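PDB 1L5A: amide synthase from Vibrio cholerae, which acts as a nonribosomal peptide synthetase condensation enzyme of vibriobactin biosynthesis, probably forming an amide bond between an acyl group and an amine. Local coordinates for residues F364-S369 against L374-T379; D130-M135 against L337-P342. All coordinates share one frame; numbering follows the deposited sequence.

Contact 1: F364-S369 against L374-T379; sequences FTFRGS and LCLDIT
Residues 364-369 and 374-379 form an antiparallel beta hairpin, with Phe366 facing Leu376 and Arg367 facing Cys375. They are the two inner strands of a four-stranded sheet, lying between strands 208-214 and 333-337. Thr365 and Asp377 form one hydrogen-bonded pair (Thr365 N to Asp377 O 2.9 Å). Arg367 and Cys375 form the next (Cys375 N to Arg367 O 2.9 Å, 169° at the hydrogen).

Phe364, Phe366, Leu376 and Ile378 share one face. Leu376 CD1 sits over a face of the Phe366 ring as a CH-pi contact, 4.0 Å from the ring centroid. Leu376 reaches it because CG is anti to the backbone N (chi1 162°). Ile378 CD1 instead meets the edge of the Phe364 ring. Helix 387-409 covers this face through Phe397.

Thr365, Arg367, Cys375 and Asp377 share the other face. Arg367 bends at CG-CD (chi3 -83°) and crosses toward Asp377. NH1 forms a salt bridge to Asp377 OD1 (3.0 Å); the two flat groups are nearly coplanar, but the hydrogen bond is bent and weak. Ser212 OG also bonds OD1. The carboxylate therefore ties the hairpin to strand 208-214, and its second partner probably stabilises its charge on this more exposed face.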
ATOM      1  N   PHE A 364      -3.441  -2.675  33.821  1.00 32.83           N
ATOM      2  CA  PHE A 364      -2.506  -1.612  34.156  1.00 39.15           C
ATOM      3  C   PHE A 364      -2.855  -0.477  33.217  1.00 39.89           C
ATOM      4  O   PHE A 364      -2.861  -0.650  31.999  1.00 44.13           O
ATOM      5  CB  PHE A 364      -1.053  -2.058  33.948  1.00 41.04           C
ATOM      6  CG  PHE A 364      -0.669  -3.222  34.801  1.00 42.71           C
ATOM      7  CD1 PHE A 364      -0.525  -4.491  34.247  1.00 40.81           C
ATOM      8  CD2 PHE A 364      -0.549  -3.072  36.176  1.00 37.16           C
ATOM      9  CE1 PHE A 364      -0.278  -5.603  35.054  1.00 44.59           C
ATOM     10  CE2 PHE A 364      -0.302  -4.176  36.991  1.00 42.49           C
ATOM     11  CZ  PHE A 364      -0.170  -5.445  36.431  1.00 39.37           C
ATOM     12  N   THR A 365      -3.174   0.678  33.777  1.00 36.88           N
ATOM     13  CA  THR A 365      -3.537   1.810  32.952  1.00 37.20           C
ATOM     14  C   THR A 365      -2.702   3.047  33.226  1.00 40.89           C
ATOM     15  O   THR A 365      -2.402   3.389  34.365  1.00 38.93           O
ATOM     16  CB  THR A 365      -5.012   2.141  33.116  1.00 30.49           C
ATOM     17  OG1 THR A 365      -5.780   1.252  32.298  1.00 32.22           O
ATOM     18  CG2 THR A 365      -5.288   3.577  32.710  1.00 40.83           C
ATOM     19  N   PHE A 366      -2.302   3.706  32.153  1.00 41.83           N
ATOM     20  CA  PHE A 366      -1.516   4.910  32.295  1.00 41.67           C
ATOM     21  C   PHE A 366      -2.310   6.051  31.684  1.00 43.97           C
ATOM     22  O   PHE A 366      -2.559   6.065  30.477  1.00 42.21           O
ATOM     23  CB  PHE A 366      -0.179   4.750  31.587  1.00 36.61           C
ATOM     24  CG  PHE A 366       0.789   3.862  32.310  1.00 39.66           C
ATOM     25  CD1 PHE A 366       0.945   2.532  31.941  1.00 37.50           C
ATOM     26  CD2 PHE A 366       1.586   4.372  33.343  1.00 36.53           C
ATOM     27  CE1 PHE A 366       1.899   1.709  32.590  1.00 32.67           C
ATOM     28  CE2 PHE A 366       2.533   3.568  33.991  1.00 31.15           C
ATOM     29  CZ  PHE A 366       2.691   2.233  33.612  1.00 31.69           C
ATOM     30  N   ARG A 367      -2.748   6.984  32.523  1.00 41.61           N
ATOM     31  CA  ARG A 367      -3.499   8.123  32.024  1.00 48.36           C
ATOM     32  C   ARG A 367      -2.697   9.391  32.228  1.00 46.85           C
ATOM     33  O   ARG A 367      -2.104   9.613  33.287  1.00 49.68           O
ATOM     34  CB  ARG A 367      -4.877   8.234  32.699  1.00 49.31           C
ATOM     35  CG  ARG A 367      -5.007   7.527  34.055  1.00 59.08           C
ATOM     36  CD  ARG A 367      -6.410   7.702  34.669  1.00 49.59           C
ATOM     37  NE  ARG A 367      -6.524   8.979  35.365  1.00 59.16           N
ATOM     38  CZ  ARG A 367      -6.061   9.210  36.591  1.00 61.32           C
ATOM     39  NH1 ARG A 367      -5.463   8.239  37.271  1.00 57.19           N
ATOM     40  NH2 ARG A 367      -6.166  10.428  37.123  1.00 60.94           N
ATOM     41  N   GLY A 368      -2.664  10.215  31.189  1.00 46.51           N
ATOM     42  CA  GLY A 368      -1.925  11.457  31.256  1.00 42.69           C
ATOM     43  C   GLY A 368      -0.809  11.519  30.231  1.00 43.67           C
ATOM     44  O   GLY A 368      -0.910  10.959  29.130  1.00 34.82           O
ATOM     45  N   SER A 369       0.275  12.186  30.605  1.00 45.04           N
ATOM     46  CA  SER A 369       1.395  12.358  29.700  1.00 47.74           C
ATOM     47  C   SER A 369       2.663  12.752  30.441  1.00 47.59           C
ATOM     48  O   SER A 369       2.636  13.589  31.344  1.00 47.52           O
ATOM     49  CB  SER A 369       1.043  13.439  28.680  1.00 51.51           C
ATOM     50  OG  SER A 369       2.179  13.818  27.931  1.00 73.52           O
ATOM     51  N   LEU A 374       1.403  12.057  34.877  1.00 54.56           N
ATOM     52  CA  LEU A 374       1.148  10.726  34.355  1.00 53.06           C
ATOM     53  C   LEU A 374       0.874   9.794  35.522  1.00 53.28           C
ATOM     54  O   LEU A 374       1.746   9.571  36.365  1.00 52.76           O
ATOM     55  CB  LEU A 374       2.364  10.223  33.586  1.00 49.45           C
ATOM     56  CG  LEU A 374       2.230   8.829  32.984  1.00 44.90           C
ATOM     57  CD1 LEU A 374       1.211   8.856  31.853  1.00 36.82           C
ATOM     58  CD2 LEU A 374       3.584   8.379  32.483  1.00 40.78           C
ATOM     59  N   CYS A 375      -0.338   9.249  35.570  1.00 52.80           N
ATOM     60  CA  CYS A 375      -0.711   8.336  36.651  1.00 54.61           C
ATOM     61  C   CYS A 375      -0.868   6.890  36.177  1.00 51.57           C
ATOM     62  O   CYS A 375      -1.137   6.630  35.000  1.00 53.62           O
ATOM     63  CB  CYS A 375      -2.014   8.797  37.312  1.00 50.39           C
ATOM     64  SG  CYS A 375      -1.957  10.503  37.868  1.00 54.91           S
ATOM     65  N   LEU A 376      -0.669   5.962  37.109  1.00 46.00           N
ATOM     66  CA  LEU A 376      -0.798   4.540  36.844  1.00 40.63           C
ATOM     67  C   LEU A 376      -1.948   4.025  37.680  1.00 40.27           C
ATOM     68  O   LEU A 376      -1.989   4.256  38.883  1.00 44.16           O
ATOM     69  CB  LEU A 376       0.473   3.791  37.243  1.00 37.48           C
ATOM     70  CG  LEU A 376       0.295   2.268  37.414  1.00 32.81           C
ATOM     71  CD1 LEU A 376      -0.182   1.653  36.117  1.00 37.58           C
ATOM     72  CD2 LEU A 376       1.597   1.627  37.837  1.00 32.78           C
ATOM     73  N   ASP A 377      -2.889   3.343  37.044  1.00 40.73           N
ATOM     74  CA  ASP A 377      -4.025   2.788  37.756  1.00 37.24           C
ATOM     75  C   ASP A 377      -3.948   1.279  37.664  1.00 42.95           C
ATOM     76  O   ASP A 377      -3.914   0.732  36.559  1.00 41.23           O
ATOM     77  CB  ASP A 377      -5.340   3.240  37.134  1.00 40.53           C
ATOM     78  CG  ASP A 377      -5.479   4.740  37.082  1.00 46.27           C
ATOM     79  OD1 ASP A 377      -5.033   5.418  38.034  1.00 44.74           O
ATOM     80  OD2 ASP A 377      -6.056   5.239  36.089  1.00 53.30           O
ATOM     81  N   ILE A 378      -3.916   0.611  38.816  1.00 40.47           N
ATOM     82  CA  ILE A 378      -3.874  -0.846  38.848  1.00 38.49           C
ATOM     83  C   ILE A 378      -5.264  -1.320  39.258  1.00 36.99           C
ATOM     84  O   ILE A 378      -5.639  -1.219  40.415  1.00 44.91           O
ATOM     85  CB  ILE A 378      -2.838  -1.358  39.865  1.00 39.82           C
ATOM     86  CG1 ILE A 378      -1.519  -0.599  39.699  1.00 44.07           C
ATOM     87  CG2 ILE A 378      -2.601  -2.840  39.662  1.00 36.38           C
ATOM     88  CD1 ILE A 378      -0.918  -0.713  38.335  1.00 52.40           C
ATOM     89  N   THR A 379      -6.026  -1.833  38.302  1.00 36.36           N
ATOM     90  CA  THR A 379      -7.382  -2.304  38.553  1.00 32.88           C
ATOM     91  C   THR A 379      -7.551  -3.807  38.325  1.00 38.78           C
ATOM     92  O   THR A 379      -7.084  -4.354  37.324  1.00 36.45           O
ATOM     93  CB  THR A 379      -8.357  -1.579  37.638  1.00 34.63           C
ATOM     94  OG1 THR A 379      -8.348  -0.188  37.968  1.00 45.81           O
ATOM     95  CG2 THR A 379      -9.758  -2.145  37.777  1.00 28.07           C
TER

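Contact 2: D130-M135 against L337-P342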
ATOM      1  N   ASP A 130     -15.824   3.063  20.903  1.00 19.40           N
ATOM      2  CA  ASP A 130     -14.751   2.639  21.795  1.00 17.47           C
ATOM      3  C   ASP A 130     -14.109   3.894  22.379  1.00 24.66           C
ATOM      4  O   ASP A 130     -14.626   4.995  22.208  1.00 24.18           O
ATOM      5  CB  ASP A 130     -13.690   1.785  21.076  1.00 20.13           C
ATOM      6  CG  ASP A 130     -13.173   2.419  19.780  1.00 33.56           C
ATOM      7  OD1 ASP A 130     -12.997   3.666  19.730  1.00 31.55           O
ATOM      8  OD2 ASP A 130     -12.923   1.653  18.810  1.00 27.75           O
ATOM      9  N   GLY A 131     -12.976   3.745  23.050  1.00 20.14           N
ATOM     10  CA  GLY A 131     -12.354   4.909  23.653  1.00 19.70           C
ATOM     11  C   GLY A 131     -11.951   5.975  22.669  1.00 24.55           C
ATOM     12  O   GLY A 131     -12.270   7.155  22.828  1.00 32.43           O
ATOM     13  N   TYR A 132     -11.251   5.552  21.630  1.00 31.46           N
ATOM     14  CA  TYR A 132     -10.760   6.467  20.613  1.00 30.39           C
ATOM     15  C   TYR A 132     -11.957   7.192  19.964  1.00 30.60           C
ATOM     16  O   TYR A 132     -11.897   8.405  19.697  1.00 24.21           O
ATOM     17  CB  TYR A 132      -9.916   5.690  19.581  1.00 22.69           C
ATOM     18  CG  TYR A 132      -9.034   6.557  18.707  1.00 33.98           C
ATOM     19  CD1 TYR A 132      -7.692   6.781  19.038  1.00 35.69           C
ATOM     20  CD2 TYR A 132      -9.536   7.157  17.543  1.00 26.29           C
ATOM     21  CE1 TYR A 132      -6.859   7.590  18.222  1.00 26.91           C
ATOM     22  CE2 TYR A 132      -8.726   7.950  16.735  1.00 35.61           C
ATOM     23  CZ  TYR A 132      -7.386   8.165  17.077  1.00 37.46           C
ATOM     24  OH  TYR A 132      -6.582   8.950  16.270  1.00 35.15           O
ATOM     25  N   GLY A 133     -13.043   6.459  19.721  1.00 24.68           N
ATOM     26  CA  GLY A 133     -14.217   7.095  19.142  1.00 24.56           C
ATOM     27  C   GLY A 133     -14.728   8.221  20.055  1.00 30.32           C
ATOM     28  O   GLY A 133     -15.086   9.323  19.593  1.00 18.43           O
ATOM     29  N   MET A 134     -14.734   7.945  21.361  1.00 20.19           N
ATOM     30  CA  MET A 134     -15.186   8.892  22.344  1.00 22.41           C
ATOM     31  C   MET A 134     -14.370  10.176  22.276  1.00 28.23           C
ATOM     32  O   MET A 134     -14.932  11.284  22.210  1.00 27.93           O
ATOM     33  CB  MET A 134     -15.091   8.287  23.745  1.00 20.06           C
ATOM     34  CG  MET A 134     -15.799   9.105  24.823  1.00 29.79           C
ATOM     35  SD  MET A 134     -17.615   9.296  24.581  1.00 37.65           S
ATOM     36  CE  MET A 134     -17.687  10.849  24.273  1.00 33.33           C
ATOM     37  N   MET A 135     -13.047  10.052  22.282  1.00 30.44           N
ATOM     38  CA  MET A 135     -12.256  11.268  22.222  1.00 28.14           C
ATOM     39  C   MET A 135     -12.455  11.979  20.888  1.00 23.50           C
ATOM     40  O   MET A 135     -12.474  13.211  20.862  1.00 29.91           O
ATOM     41  CB  MET A 135     -10.774  10.996  22.538  1.00 30.23           C
ATOM     42  CG  MET A 135      -9.880  10.643  21.411  1.00 36.93           C
ATOM     43  SD  MET A 135      -9.366  12.048  20.395  1.00 34.15           S
ATOM     44  CE  MET A 135      -8.837  11.053  18.988  1.00 27.01           C
ATOM     45  N   LEU A 337      -3.772   5.934  28.243  1.00 36.55           N
ATOM     46  CA  LEU A 337      -4.765   6.976  27.975  1.00 37.47           C
ATOM     47  C   LEU A 337      -4.047   8.321  27.955  1.00 36.97           C
ATOM     48  O   LEU A 337      -3.936   8.993  28.985  1.00 39.04           O
ATOM     49  CB  LEU A 337      -5.836   6.935  29.056  1.00 33.04           C
ATOM     50  CG  LEU A 337      -6.455   5.533  29.102  1.00 41.11           C
ATOM     51  CD1 LEU A 337      -7.614   5.529  30.075  1.00 31.61           C
ATOM     52  CD2 LEU A 337      -6.900   5.099  27.699  1.00 30.30           C
ATOM     53  N   PRO A 338      -3.570   8.733  26.766  1.00 32.90           N
ATOM     54  CA  PRO A 338      -2.826   9.964  26.488  1.00 33.81           C
ATOM     55  C   PRO A 338      -3.565  11.237  26.131  1.00 37.74           C
ATOM     56  O   PRO A 338      -3.027  12.332  26.291  1.00 44.85           O
ATOM     57  CB  PRO A 338      -1.927   9.535  25.342  1.00 32.14           C
ATOM     58  CG  PRO A 338      -2.898   8.737  24.492  1.00 27.49           C
ATOM     59  CD  PRO A 338      -3.727   7.941  25.527  1.00 27.45           C
ATOM     60  N   PHE A 339      -4.784  11.101  25.636  1.00 43.23           N
ATOM     61  CA  PHE A 339      -5.569  12.255  25.193  1.00 42.09           C
ATOM     62  C   PHE A 339      -6.087  13.235  26.244  1.00 37.94           C
ATOM     63  O   PHE A 339      -6.584  12.831  27.293  1.00 42.26           O
ATOM     64  CB  PHE A 339      -6.719  11.734  24.354  1.00 42.36           C
ATOM     65  CG  PHE A 339      -6.274  10.867  23.216  1.00 45.99           C
ATOM     66  CD1 PHE A 339      -6.875   9.633  22.986  1.00 35.32           C
ATOM     67  CD2 PHE A 339      -5.272  11.309  22.346  1.00 49.11           C
ATOM     68  CE1 PHE A 339      -6.495   8.855  21.905  1.00 45.95           C
ATOM     69  CE2 PHE A 339      -4.880  10.539  21.259  1.00 47.45           C
ATOM     70  CZ  PHE A 339      -5.493   9.307  21.033  1.00 48.95           C
ATOM     71  N   GLU A 340      -5.967  14.526  25.947  1.00 33.95           N
ATOM     72  CA  GLU A 340      -6.422  15.580  26.855  1.00 39.95           C
ATOM     73  C   GLU A 340      -7.928  15.748  26.737  1.00 39.35           C
ATOM     74  O   GLU A 340      -8.515  15.392  25.720  1.00 42.81           O
ATOM     75  CB  GLU A 340      -5.786  16.927  26.499  1.00 46.31           C
ATOM     76  CG  GLU A 340      -4.285  16.916  26.288  1.00 59.07           C
ATOM     77  CD  GLU A 340      -3.771  18.246  25.762  1.00 64.85           C
ATOM     78  OE1 GLU A 340      -3.840  19.256  26.504  1.00 73.20           O
ATOM     79  OE2 GLU A 340      -3.306  18.287  24.602  1.00 66.05           O
ATOM     80  N   SER A 341      -8.552  16.300  27.767  1.00 36.84           N
ATOM     81  CA  SER A 341      -9.984  16.530  27.705  1.00 38.56           C
ATOM     82  C   SER A 341     -10.214  17.646  26.662  1.00 37.48           C
ATOM     83  O   SER A 341      -9.324  18.462  26.394  1.00 33.66           O
ATOM     84  CB  SER A 341     -10.504  16.931  29.085  1.00 41.94           C
ATOM     85  OG  SER A 341      -9.872  18.114  29.531  1.00 50.88           O
ATOM     86  N   PRO A 342     -11.403  17.688  26.044  1.00 33.09           N
ATOM     87  CA  PRO A 342     -11.664  18.726  25.034  1.00 32.48           C
ATOM     88  C   PRO A 342     -11.618  20.154  25.595  1.00 33.15           C
ATOM     89  O   PRO A 342     -12.091  20.409  26.705  1.00 33.12           O
ATOM     90  CB  PRO A 342     -13.045  18.347  24.513  1.00 33.38           C
ATOM     91  CG  PRO A 342     -13.727  17.790  25.754  1.00 33.12           C
ATOM     92  CD  PRO A 342     -12.631  16.942  26.382  1.00 33.10           C
TER
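Phe339, in the loop 337-342, meets Tyr132 and Met135 in the first turn of helix 131-150. The loop leaves strand 333-337 at Leu337, whose side chain still lies against Thr365 and Arg367 of the neighbouring strand. Pro338 follows. Its CG lies over the centre of one face of the Phe339 ring, 4.0 Å above the plane.

Phe339 makes the contact. Its opposite face carries Met135 SD, a Met-aromatic contact with sulfur 4.4 Å from the ring centroid and 12° off the ring normal. Met135 CG packs on Phe339 CD1 at 3.5 Å. Two bends place the sulfur there: CG stands between the backbone N and the carbonyl carbon (chi1 89°), and the chain turns again at chi2. The ring is thus held between a proline and a thioether. At its far end, Phe339 CZ approaches Tyr132 CE1 at 3.6 Å. The two rings meet obliquely, their planes 76° apart. Met135 CE also lies over a face of the Tyr132 ring, so the methionine touches both aromatics.

The helix start belongs to the HHxxxDG signature of condensation domains, which ends in Asp130 and Gly131. Asp130 is the N-cap: OD1 accepts from Gly133 N (2.8 Å). The same carboxylate forms a salt bridge with Arg263 and takes backbone N-H groups of Met275 and Val276, consistent with a structural role.

Beyond Phe339, the loop passes through Glu340 and Ser341 toward strand 348-356. Ser341 packs on Thr349 and Leu351, and Pro342 O accepts a hydrogen bond from Thr349 OG1, while the Pro342 ring rests on Leu27 of strand 22-30.

Contact 1 is partly buried, with a buried apolar face and a more open polar one, and lies within one sheet. Contact 2, about 14 Å away between centres, is a surface contact between a loop and a helix start far apart in sequence. Backbone hydrogen bonds, apolar packing on one face and a salt bridge on the other hold the first. The second has no hydrogen bond across it and relies on aromatic and sulfur packing. Leu337 joins them: its O probably accepts from Gly368 N (2.8 Å), and its N probably bonds Phe366 O. The loop of contact 2 then runs to strand 348-356, and so connects the two sheets of the enzyme.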